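Local coordinates for probable GTP-binding protein engB (Pyrococcus horikoshii, PDB 2CXX) that binds guanine nucleotides as a P-loop GTPase of the EngB family and is probably needed for normal cell division and septation, at residues S15-R20 with D169-L174; I41-H46 with N176-V181; V127-N130 with K134-N137. One frame throughout, in Å; residues are numbered along the deposited sequence.

Contact 1: residues S15-R20 with D169-L174; sequences STLIYR and DNIERL. With GDP (guanosine-5'-diphosphate), chain D.
In the P-loop GTPase fold, the helix that follows the phosphate-binding loop is packed here through Leu17 against Ile171 and Leu174, at the start of the C-terminal helix 171-184. It illustrates how one helix can serve two partners, gripping nucleotide with its first residues and burying a leucine one residue further on. With CG anti to the backbone N (chi1 170°), Leu17 carries its CD1 methyl out to the other helix. There Leu17 CD1 touches Ile171 CD1 at 3.7 Å, the two side chains sliding past each other in opposite directions. Leu174 instead meets the leucine tip to tip: its CD2 lies 3.7 Å from Leu17 CD1 and 3.9 Å from Leu17 CD2, so one methyl bears on both branches. Arg20 adds only the base of its chain, since its guanidinium turns away to the backbone carbonyls of Ala165 and Lys166. Leu17 also rests on Ile163 and on Ala128 of strand 125-130, so this small apolar patch lies just behind the nucleotide site.

At the front of the same helix, the diphosphate of GDP is held by amide and hydroxyl groups. Ser15 N donates to O3B of GDP at 2.8 Å in a nearly straight bond (161°). The Ser15 hydroxyl lies close to both O3B and O1A, and Arg28 is hydrogen-bonded to it as well. O1A, on the alpha phosphate, is gripped twice by Thr16: by Thr16 N at 2.9 Å, and by Thr16 OG1 at a short 2.6 Å.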
loop_
_atom_site.group_PDB
_atom_site.type_symbol
_atom_site.label_atom_id
_atom_site.label_comp_id
_atom_site.label_asym_id
_atom_site.label_seq_id
_atom_site.Cartn_x
_atom_site.Cartn_y
_atom_site.Cartn_z
ATOM N N SER A 15 6.197 5.576 -3.729
ATOM C CA SER A 15 6.642 6.156 -5.004
ATOM C C SER A 15 7.918 5.434 -5.473
ATOM O O SER A 15 8.083 5.214 -6.686
ATOM C CB SER A 15 6.886 7.671 -4.886
ATOM O OG SER A 15 7.865 7.909 -3.893
ATOM N N THR A 16 8.843 5.090 -4.565
ATOM C CA THR A 16 10.022 4.310 -4.943
ATOM C C THR A 16 9.633 2.943 -5.566
ATOM O O THR A 16 10.164 2.515 -6.609
ATOM C CB THR A 16 10.959 4.034 -3.720
ATOM O OG1 THR A 16 11.396 5.284 -3.158
ATOM C CG2 THR A 16 12.225 3.310 -4.203
ATOM N N LEU A 17 8.668 2.267 -4.976
ATOM C CA LEU A 17 8.232 0.958 -5.494
ATOM C C LEU A 17 7.625 1.126 -6.906
ATOM O O LEU A 17 7.898 0.362 -7.810
ATOM C CB LEU A 17 7.179 0.343 -4.547
ATOM C CG LEU A 17 6.432 -0.889 -5.034
ATOM C CD1 LEU A 17 7.417 -1.971 -5.523
ATOM C CD2 LEU A 17 5.559 -1.395 -3.917
ATOM N N ILE A 18 6.791 2.142 -7.089
ATOM C CA ILE A 18 6.173 2.370 -8.397
ATOM C C ILE A 18 7.227 2.628 -9.452
ATOM O O ILE A 18 7.098 2.154 -10.610
ATOM C CB ILE A 18 5.178 3.516 -8.348
ATOM C CG1 ILE A 18 3.939 3.044 -7.586
ATOM C CG2 ILE A 18 4.780 3.920 -9.797
ATOM C CD1 ILE A 18 2.912 4.078 -7.280
ATOM N N TYR A 19 8.251 3.375 -9.075
ATOM C CA TYR A 19 9.369 3.598 -10.000
ATOM C C TYR A 19 10.100 2.280 -10.295
ATOM O O TYR A 19 10.489 2.049 -11.444
ATOM C CB TYR A 19 10.346 4.627 -9.395
ATOM C CG TYR A 19 11.644 4.713 -10.152
ATOM C CD1 TYR A 19 11.666 5.153 -11.467
ATOM C CD2 TYR A 19 12.842 4.299 -9.575
ATOM C CE1 TYR A 19 12.859 5.173 -12.188
ATOM C CE2 TYR A 19 14.041 4.333 -10.317
ATOM C CZ TYR A 19 14.009 4.762 -11.597
ATOM O OH TYR A 19 15.181 4.737 -12.312
ATOM N N ARG A 20 10.377 1.452 -9.282
ATOM C CA ARG A 20 11.028 0.147 -9.561
ATOM C C ARG A 20 10.206 -0.741 -10.518
ATOM O O ARG A 20 10.752 -1.445 -11.388
ATOM C CB ARG A 20 11.230 -0.640 -8.285
ATOM C CG ARG A 20 12.282 -0.112 -7.423
ATOM C CD ARG A 20 13.594 -0.026 -8.182
ATOM N NE ARG A 20 14.669 0.313 -7.267
ATOM C CZ ARG A 20 15.946 0.227 -7.591
ATOM N NH1 ARG A 20 16.276 -0.196 -8.817
ATOM N NH2 ARG A 20 16.877 0.568 -6.709
ATOM N N ASP A 169 15.266 -6.050 -4.034
ATOM C CA ASP A 169 14.932 -7.380 -3.543
ATOM C C ASP A 169 13.445 -7.808 -3.742
ATOM O O ASP A 169 12.543 -7.130 -3.251
ATOM C CB ASP A 169 15.226 -7.498 -2.030
ATOM C CG ASP A 169 16.694 -7.257 -1.661
ATOM O OD1 ASP A 169 17.311 -6.318 -2.158
ATOM O OD2 ASP A 169 17.237 -8.009 -0.828
ATOM N N ASN A 170 13.208 -8.932 -4.431
ATOM C CA ASN A 170 11.847 -9.492 -4.642
ATOM C C ASN A 170 10.847 -8.661 -5.432
ATOM O O ASN A 170 9.650 -8.955 -5.402
ATOM C CB ASN A 170 11.196 -9.862 -3.296
ATOM C CG ASN A 170 12.048 -10.807 -2.486
ATOM O OD1 ASN A 170 12.679 -11.709 -3.050
ATOM N ND2 ASN A 170 12.068 -10.629 -1.156
ATOM N N ILE A 171 11.304 -7.584 -6.080
ATOM C CA ILE A 171 10.409 -6.796 -6.915
ATOM C C ILE A 171 9.833 -7.656 -8.024
ATOM O O ILE A 171 8.651 -7.557 -8.348
ATOM C CB ILE A 171 11.154 -5.594 -7.529
ATOM C CG1 ILE A 171 11.616 -4.690 -6.394
ATOM C CG2 ILE A 171 10.269 -4.898 -8.562
ATOM C CD1 ILE A 171 10.480 -4.000 -5.702
ATOM N N GLU A 172 10.626 -8.538 -8.639
ATOM C CA GLU A 172 10.032 -9.358 -9.692
ATOM C C GLU A 172 8.964 -10.291 -9.133
ATOM O O GLU A 172 7.950 -10.568 -9.798
ATOM C CB GLU A 172 11.089 -10.190 -10.434
ATOM C CG GLU A 172 10.496 -10.859 -11.669
ATOM C CD GLU A 172 11.489 -11.777 -12.385
ATOM O OE1 GLU A 172 11.831 -12.840 -11.809
ATOM O OE2 GLU A 172 11.919 -11.446 -13.513
ATOM N N ARG A 173 9.170 -10.789 -7.916
ATOM C CA ARG A 173 8.164 -11.678 -7.336
ATOM C C ARG A 173 6.856 -10.889 -7.085
ATOM O O ARG A 173 5.742 -11.421 -7.264
ATOM C CB ARG A 173 8.680 -12.290 -6.012
ATOM C CG ARG A 173 10.085 -12.887 -6.065
ATOM C CD ARG A 173 10.398 -13.839 -4.888
ATOM N NE ARG A 173 9.333 -14.821 -4.681
ATOM C CZ ARG A 173 9.295 -16.050 -5.204
ATOM N NH1 ARG A 173 10.280 -16.494 -5.983
ATOM N NH2 ARG A 173 8.246 -16.829 -4.955
ATOM N N LEU A 174 6.988 -9.603 -6.697
ATOM C CA LEU A 174 5.826 -8.772 -6.422
ATOM C C LEU A 174 5.096 -8.539 -7.742
ATOM O O LEU A 174 3.883 -8.594 -7.795
ATOM C CB LEU A 174 6.230 -7.445 -5.741
ATOM C CG LEU A 174 5.114 -6.404 -5.616
ATOM C CD1 LEU A 174 3.940 -7.024 -4.830
ATOM C CD2 LEU A 174 5.603 -5.160 -4.914
HETATM P PB GDP D . 6.411 7.431 -0.249
HETATM O O1B GDP D . 6.165 8.657 0.564
HETATM O O2B GDP D . 5.737 6.169 0.424
HETATM O O3B GDP D . 6.320 7.549 -1.756
HETATM O O3A GDP D . 7.950 7.117 -0.016
HETATM P PA GDP D . 9.318 7.240 -0.832
HETATM O O1A GDP D . 9.305 6.307 -1.978
HETATM O O2A GDP D . 9.553 8.728 -1.285
HETATM O "O5'" GDP D . 10.418 6.654 0.176
HETATM C "C5'" GDP D . 10.432 7.362 1.379
HETATM C "C4'" GDP D . 11.760 7.123 2.108
HETATM O "O4'" GDP D . 11.968 5.657 2.319
HETATM C "C3'" GDP D . 13.006 7.522 1.393
HETATM O "O3'" GDP D . 14.100 8.226 1.995
HETATM C "C2'" GDP D . 13.372 6.288 0.540
HETATM O "O2'" GDP D . 14.823 6.296 0.263
HETATM C "C1'" GDP D . 13.199 5.227 1.631
HETATM N N9 GDP D . 12.957 3.867 1.127
HETATM C C8 GDP D . 12.036 3.443 0.144
HETATM N N7 GDP D . 12.112 2.165 -0.003
HETATM C C5 GDP D . 13.064 1.672 0.850
HETATM C C6 GDP D . 13.588 0.377 1.149
HETATM O O6 GDP D . 13.204 -0.604 0.590
HETATM N N1 GDP D . 14.577 0.254 2.120
HETATM C C2 GDP D . 15.051 1.355 2.775
HETATM N N2 GDP D . 16.035 1.181 3.722
HETATM N N3 GDP D . 14.585 2.568 2.517
HETATM C C4 GDP D . 13.600 2.762 1.569
#

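Contact 2: residues I41-H46 with N176-V181; sequences IEWKNH and NRIFEV
Phe179 of helix 171-184 reaches between Trp43 and His46, the end residues of the type II' beta turn that joins edge strand 39-43 to its antiparallel neighbour 46-50, and the three form an aromatic cluster. At Phe179 CB the chain turns so that CG stands anti to the carbonyl carbon (chi1 -73°), which sends the ring out toward the turn. Along one arm of the ring, Phe179 CD2 approaches His46 NE2 at 4.1 Å, and one atom further Phe179 CE2 lies over a face of the imidazole, 3.4 Å from His46 CD2. Along the other arm, Phe179 CE1 meets Trp43 CH2 at 3.7 Å. The tip atom, Phe179 CZ, touches both partners and sits over one face of the indole. Both pairs are oblique, the planes inclined at 46° to tryptophan and 42° to histidine. Ile178 CD1 adds an apolar contact at the edge of the indole. A serine in place of Phe179 would probably open a gap between turn and helix, leaving both rings without their shared partner. Around the cluster, His46 ND1 is hydrogen-bonded to Ala2 N, Trp43 packs on Thr22 of helix 14-22, and Ile178 rests on Ile126 of strand 125-130.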
loop_
_atom_site.group_PDB
_atom_site.type_symbol
_atom_site.label_atom_id
_atom_site.label_comp_id
_atom_site.label_asym_id
_atom_site.label_seq_id
_atom_site.Cartn_x
_atom_site.Cartn_y
_atom_site.Cartn_z
ATOM N N ILE A 41 -0.947 6.360 -13.695
ATOM C CA ILE A 41 0.310 5.990 -14.372
ATOM C C ILE A 41 0.087 4.867 -15.405
ATOM O O ILE A 41 -0.507 3.815 -15.095
ATOM C CB ILE A 41 1.352 5.539 -13.287
ATOM C CG1 ILE A 41 1.604 6.686 -12.301
ATOM C CG2 ILE A 41 2.713 5.104 -13.929
ATOM C CD1 ILE A 41 1.824 6.129 -10.859
ATOM N N GLU A 42 0.555 5.081 -16.631
ATOM C CA GLU A 42 0.482 4.025 -17.619
ATOM C C GLU A 42 1.619 3.030 -17.389
ATOM O O GLU A 42 2.785 3.405 -17.355
ATOM C CB GLU A 42 0.535 4.609 -19.019
ATOM C CG GLU A 42 -0.718 5.393 -19.313
ATOM C CD GLU A 42 -0.623 6.324 -20.503
ATOM O OE1 GLU A 42 -1.706 6.829 -20.884
ATOM O OE2 GLU A 42 0.478 6.567 -21.037
ATOM N N TRP A 43 1.293 1.756 -17.207
ATOM C CA TRP A 43 2.303 0.689 -16.944
ATOM C C TRP A 43 2.098 -0.295 -18.082
ATOM O O TRP A 43 1.351 -1.297 -17.962
ATOM C CB TRP A 43 1.998 0.006 -15.576
ATOM C CG TRP A 43 3.025 -0.990 -15.140
ATOM C CD1 TRP A 43 4.310 -1.107 -15.603
ATOM C CD2 TRP A 43 2.875 -1.973 -14.119
ATOM N NE1 TRP A 43 4.968 -2.096 -14.919
ATOM C CE2 TRP A 43 4.114 -2.647 -14.002
ATOM C CE3 TRP A 43 1.820 -2.333 -13.288
ATOM C CZ2 TRP A 43 4.336 -3.674 -13.064
ATOM C CZ3 TRP A 43 2.037 -3.356 -12.344
ATOM C CH2 TRP A 43 3.303 -4.006 -12.252
ATOM N N LYS A 44 2.871 -0.072 -19.152
ATOM C CA LYS A 44 2.686 -0.809 -20.401
ATOM C C LYS A 44 1.205 -0.689 -20.730
ATOM O O LYS A 44 0.735 0.442 -20.822
ATOM C CB LYS A 44 3.182 -2.253 -20.299
ATOM C CG LYS A 44 4.697 -2.305 -20.098
ATOM C CD LYS A 44 5.258 -3.712 -20.140
ATOM C CE LYS A 44 6.767 -3.698 -19.951
ATOM N NZ LYS A 44 7.377 -5.039 -20.299
ATOM N N ASN A 45 0.449 -1.797 -20.844
ATOM C CA ASN A 45 -0.957 -1.708 -21.201
ATOM C C ASN A 45 -1.953 -1.641 -20.049
ATOM O O ASN A 45 -3.174 -1.655 -20.265
ATOM C CB ASN A 45 -1.291 -2.860 -22.155
ATOM C CG ASN A 45 -0.915 -4.232 -21.596
ATOM O OD1 ASN A 45 0.106 -4.418 -20.859
ATOM N ND2 ASN A 45 -1.730 -5.223 -21.949
ATOM N N HIS A 46 -1.412 -1.563 -18.834
ATOM C CA HIS A 46 -2.187 -1.494 -17.565
ATOM C C HIS A 46 -2.119 -0.095 -16.990
ATOM O O HIS A 46 -1.360 0.753 -17.458
ATOM C CB HIS A 46 -1.620 -2.468 -16.558
ATOM C CG HIS A 46 -1.695 -3.874 -17.024
ATOM N ND1 HIS A 46 -2.888 -4.542 -17.194
ATOM C CD2 HIS A 46 -0.725 -4.714 -17.442
ATOM C CE1 HIS A 46 -2.646 -5.742 -17.697
ATOM N NE2 HIS A 46 -1.339 -5.870 -17.857
ATOM N N ASN A 176 5.129 -10.503 -10.364
ATOM C CA ASN A 176 4.460 -11.763 -10.741
ATOM C C ASN A 176 3.179 -11.964 -9.963
ATOM O O ASN A 176 2.198 -12.344 -10.508
ATOM C CB ASN A 176 5.368 -12.950 -10.454
ATOM C CG ASN A 176 6.572 -12.986 -11.340
ATOM O OD1 ASN A 176 6.548 -12.460 -12.464
ATOM N ND2 ASN A 176 7.649 -13.618 -10.855
ATOM N N ARG A 177 3.211 -11.691 -8.660
ATOM C CA ARG A 177 2.002 -11.818 -7.827
ATOM C C ARG A 177 0.858 -10.928 -8.352
ATOM O O ARG A 177 -0.282 -11.346 -8.459
ATOM C CB ARG A 177 2.337 -11.448 -6.365
ATOM C CG ARG A 177 1.213 -11.650 -5.295
ATOM C CD ARG A 177 1.097 -13.039 -4.701
ATOM N NE ARG A 177 0.356 -13.903 -5.605
ATOM C CZ ARG A 177 -0.937 -14.239 -5.507
ATOM N NH1 ARG A 177 -1.701 -13.821 -4.527
ATOM N NH2 ARG A 177 -1.485 -14.970 -6.472
ATOM N N ILE A 178 1.147 -9.667 -8.612
ATOM C CA ILE A 178 0.169 -8.734 -9.113
ATOM C C ILE A 178 -0.494 -9.280 -10.368
ATOM O O ILE A 178 -1.713 -9.265 -10.488
ATOM C CB ILE A 178 0.845 -7.405 -9.456
ATOM C CG1 ILE A 178 1.236 -6.726 -8.172
ATOM C CG2 ILE A 178 -0.061 -6.534 -10.347
ATOM C CD1 ILE A 178 1.975 -5.408 -8.442
ATOM N N PHE A 179 0.310 -9.769 -11.308
ATOM C CA PHE A 179 -0.297 -10.269 -12.517
ATOM C C PHE A 179 -1.010 -11.563 -12.355
ATOM O O PHE A 179 -2.005 -11.809 -13.010
ATOM C CB PHE A 179 0.725 -10.278 -13.640
ATOM C CG PHE A 179 0.998 -8.897 -14.111
ATOM C CD1 PHE A 179 2.210 -8.296 -13.893
ATOM C CD2 PHE A 179 -0.039 -8.136 -14.647
ATOM C CE1 PHE A 179 2.394 -6.963 -14.192
ATOM C CE2 PHE A 179 0.146 -6.810 -14.940
ATOM C CZ PHE A 179 1.368 -6.224 -14.707
ATOM N N GLU A 180 -0.558 -12.357 -11.411
ATOM C CA GLU A 180 -1.192 -13.647 -11.144
ATOM C C GLU A 180 -2.574 -13.347 -10.540
ATOM O O GLU A 180 -3.605 -13.893 -10.965
ATOM C CB GLU A 180 -0.267 -14.361 -10.192
ATOM C CG GLU A 180 -0.461 -15.759 -9.857
ATOM C CD GLU A 180 0.653 -16.180 -8.933
ATOM O OE1 GLU A 180 1.794 -16.359 -9.418
ATOM O OE2 GLU A 180 0.421 -16.268 -7.705
ATOM N N VAL A 181 -2.625 -12.462 -9.543
ATOM C CA VAL A 181 -3.924 -12.103 -8.966
ATOM C C VAL A 181 -4.883 -11.571 -10.018
ATOM O O VAL A 181 -6.059 -11.950 -10.014
ATOM C CB VAL A 181 -3.825 -11.039 -7.854
ATOM C CG1 VAL A 181 -5.267 -10.589 -7.436
ATOM C CG2 VAL A 181 -3.044 -11.606 -6.688
#

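Contact 3: residues V127-N130 with K134-N137; sequences VAVN and KIKN. With GDP (guanosine-5'-diphosphate), chain D.
A single methyl group, Ile135 CD1, makes the whole direct contact with Val129 and Asn130, although one segment ends on the first residue of the base-recognition motif of the GTPase and the other begins just after its last. That motif is the NKxD sequence running from Asn130 to Asp133, at the C-terminal end of strand 125-130. In Ile135 the chain is extended beyond CG1 (chi2 172°), which carries CD1 to the strand. The methyl lies 4.0 Å from the backbone oxygen Asn130 O and 4.3 Å from Val129 CG1, so it covers the strand just where it runs out into the loop. Ile135 also touches Val141 of helix 138-149, and thus lies between strand and helix.

The side chain of Asn130 leaves on the other side of the strand, away from Ile135, toward the guanine. Its amide is tied at both ends: ND2 is hydrogen-bonded to Val12 O of the P-loop, and OD1 accepts from Ala165 N. Those two bonds fix the rotation of the amide and join three nucleotide-binding loops through one residue, a familiar role of this asparagine in the family. The amide thereby borders the base, with Asn130 ND2 3.1 Å from N7 of GDP and Asn130 OD1 3.2 Å from its O6. Asp133 OD1, between the two segments, is hydrogen-bonded to GDP as well. Past it, the aliphatic part of Lys134 approaches the exocyclic amine of the base: its CG and CD pass alongside that group, with Lys134 CD 3.6 Å from GDP N2.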
loop_
_atom_site.group_PDB
_atom_site.type_symbol
_atom_site.label_atom_id
_atom_site.label_comp_id
_atom_site.label_asym_id
_atom_site.label_seq_id
_atom_site.Cartn_x
_atom_site.Cartn_y
_atom_site.Cartn_z
ATOM N N VAL A 127 -0.119 -7.110 0.070
ATOM C CA VAL A 127 0.594 -6.196 0.938
ATOM C C VAL A 127 2.061 -6.272 0.588
ATOM O O VAL A 127 2.680 -7.320 0.790
ATOM C CB VAL A 127 0.424 -6.594 2.438
ATOM C CG1 VAL A 127 1.274 -5.660 3.349
ATOM C CG2 VAL A 127 -1.062 -6.552 2.803
ATOM N N ALA A 128 2.632 -5.175 0.078
ATOM C CA ALA A 128 4.071 -5.124 -0.228
ATOM C C ALA A 128 4.750 -4.718 1.103
ATOM O O ALA A 128 4.583 -3.601 1.563
ATOM C CB ALA A 128 4.356 -4.051 -1.299
ATOM N N VAL A 129 5.493 -5.628 1.721
ATOM C CA VAL A 129 6.146 -5.339 2.992
ATOM C C VAL A 129 7.542 -4.791 2.645
ATOM O O VAL A 129 8.516 -5.520 2.467
ATOM C CB VAL A 129 6.187 -6.599 3.859
ATOM C CG1 VAL A 129 6.828 -6.225 5.214
ATOM C CG2 VAL A 129 4.706 -7.141 4.063
ATOM N N ASN A 130 7.615 -3.473 2.582
ATOM C CA ASN A 130 8.803 -2.800 2.115
ATOM C C ASN A 130 9.817 -2.545 3.210
ATOM O O ASN A 130 9.515 -2.650 4.402
ATOM C CB ASN A 130 8.399 -1.481 1.430
ATOM C CG ASN A 130 9.520 -0.898 0.558
ATOM O OD1 ASN A 130 10.257 -1.647 -0.062
ATOM N ND2 ASN A 130 9.621 0.427 0.476
ATOM N N LYS A 134 15.835 -3.500 6.379
ATOM C CA LYS A 134 15.900 -2.965 7.746
ATOM C C LYS A 134 15.276 -3.948 8.737
ATOM O O LYS A 134 15.273 -3.697 9.950
ATOM C CB LYS A 134 15.070 -1.653 7.824
ATOM C CG LYS A 134 15.414 -0.565 6.782
ATOM C CD LYS A 134 14.545 0.720 6.940
ATOM C CE LYS A 134 14.913 1.524 8.152
ATOM N NZ LYS A 134 13.895 2.642 8.446
ATOM N N ILE A 135 14.695 -5.032 8.217
ATOM C CA ILE A 135 13.962 -5.985 9.052
ATOM C C ILE A 135 14.749 -7.222 9.423
ATOM O O ILE A 135 15.088 -8.010 8.571
ATOM C CB ILE A 135 12.644 -6.450 8.324
ATOM C CG1 ILE A 135 11.873 -5.190 7.836
ATOM C CG2 ILE A 135 11.819 -7.315 9.270
ATOM C CD1 ILE A 135 10.696 -5.458 6.963
ATOM N N LYS A 136 15.012 -7.379 10.718
ATOM C CA LYS A 136 15.753 -8.532 11.216
ATOM C C LYS A 136 14.950 -9.831 11.218
ATOM O O LYS A 136 15.535 -10.867 10.977
ATOM C CB LYS A 136 16.294 -8.285 12.625
ATOM C CG LYS A 136 15.396 -8.807 13.720
ATOM C CD LYS A 136 16.173 -9.664 14.758
ATOM C CE LYS A 136 15.424 -10.941 15.157
ATOM N NZ LYS A 136 15.765 -12.131 14.278
ATOM N N ASN A 137 13.638 -9.791 11.456
ATOM C CA ASN A 137 12.848 -11.040 11.426
ATOM C C ASN A 137 11.591 -10.807 10.606
ATOM O O ASN A 137 10.518 -10.517 11.126
ATOM C CB ASN A 137 12.489 -11.508 12.847
ATOM C CG ASN A 137 11.917 -12.967 12.884
ATOM O OD1 ASN A 137 11.475 -13.525 11.863
ATOM N ND2 ASN A 137 11.939 -13.580 14.095
HETATM P PB GDP D . 6.411 7.431 -0.249
HETATM O O1B GDP D . 6.165 8.657 0.564
HETATM O O2B GDP D . 5.737 6.169 0.424
HETATM O O3B GDP D . 6.320 7.549 -1.756
HETATM O O3A GDP D . 7.950 7.117 -0.016
HETATM P PA GDP D . 9.318 7.240 -0.832
HETATM O O1A GDP D . 9.305 6.307 -1.978
HETATM O O2A GDP D . 9.553 8.728 -1.285
HETATM O "O5'" GDP D . 10.418 6.654 0.176
HETATM C "C5'" GDP D . 10.432 7.362 1.379
HETATM C "C4'" GDP D . 11.760 7.123 2.108
HETATM O "O4'" GDP D . 11.968 5.657 2.319
HETATM C "C3'" GDP D . 13.006 7.522 1.393
HETATM O "O3'" GDP D . 14.100 8.226 1.995
HETATM C "C2'" GDP D . 13.372 6.288 0.540
HETATM O "O2'" GDP D . 14.823 6.296 0.263
HETATM C "C1'" GDP D . 13.199 5.227 1.631
HETATM N N9 GDP D . 12.957 3.867 1.127
HETATM C C8 GDP D . 12.036 3.443 0.144
HETATM N N7 GDP D . 12.112 2.165 -0.003
HETATM C C5 GDP D . 13.064 1.672 0.850
HETATM C C6 GDP D . 13.588 0.377 1.149
HETATM O O6 GDP D . 13.204 -0.604 0.590
HETATM N N1 GDP D . 14.577 0.254 2.120
HETATM C C2 GDP D . 15.051 1.355 2.775
HETATM N N2 GDP D . 16.035 1.181 3.722
HETATM N N3 GDP D . 14.585 2.568 2.517
HETATM C C4 GDP D . 13.600 2.762 1.569
#

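In the fold
From the N terminus, the chain first lays down helix 14-22, then strand 39-43 with its turn, and both are met by helix 171-184 near the C terminus. Contact 1 closes the longer loop, back to the first turn of that helix; contact 2 returns to its middle, so their segments alternate and the two loops cross. Contact 3 is local, closing a short loop after strand 125-130, and falls within both larger loops. Contacts 1 and 2 meet where Ile18 packs on Ile41, and contacts 1 and 3 meet at Ala128, which touches Leu17 and Leu174. Together they join the C-terminal helix, the sheet and the nucleotide-binding loops.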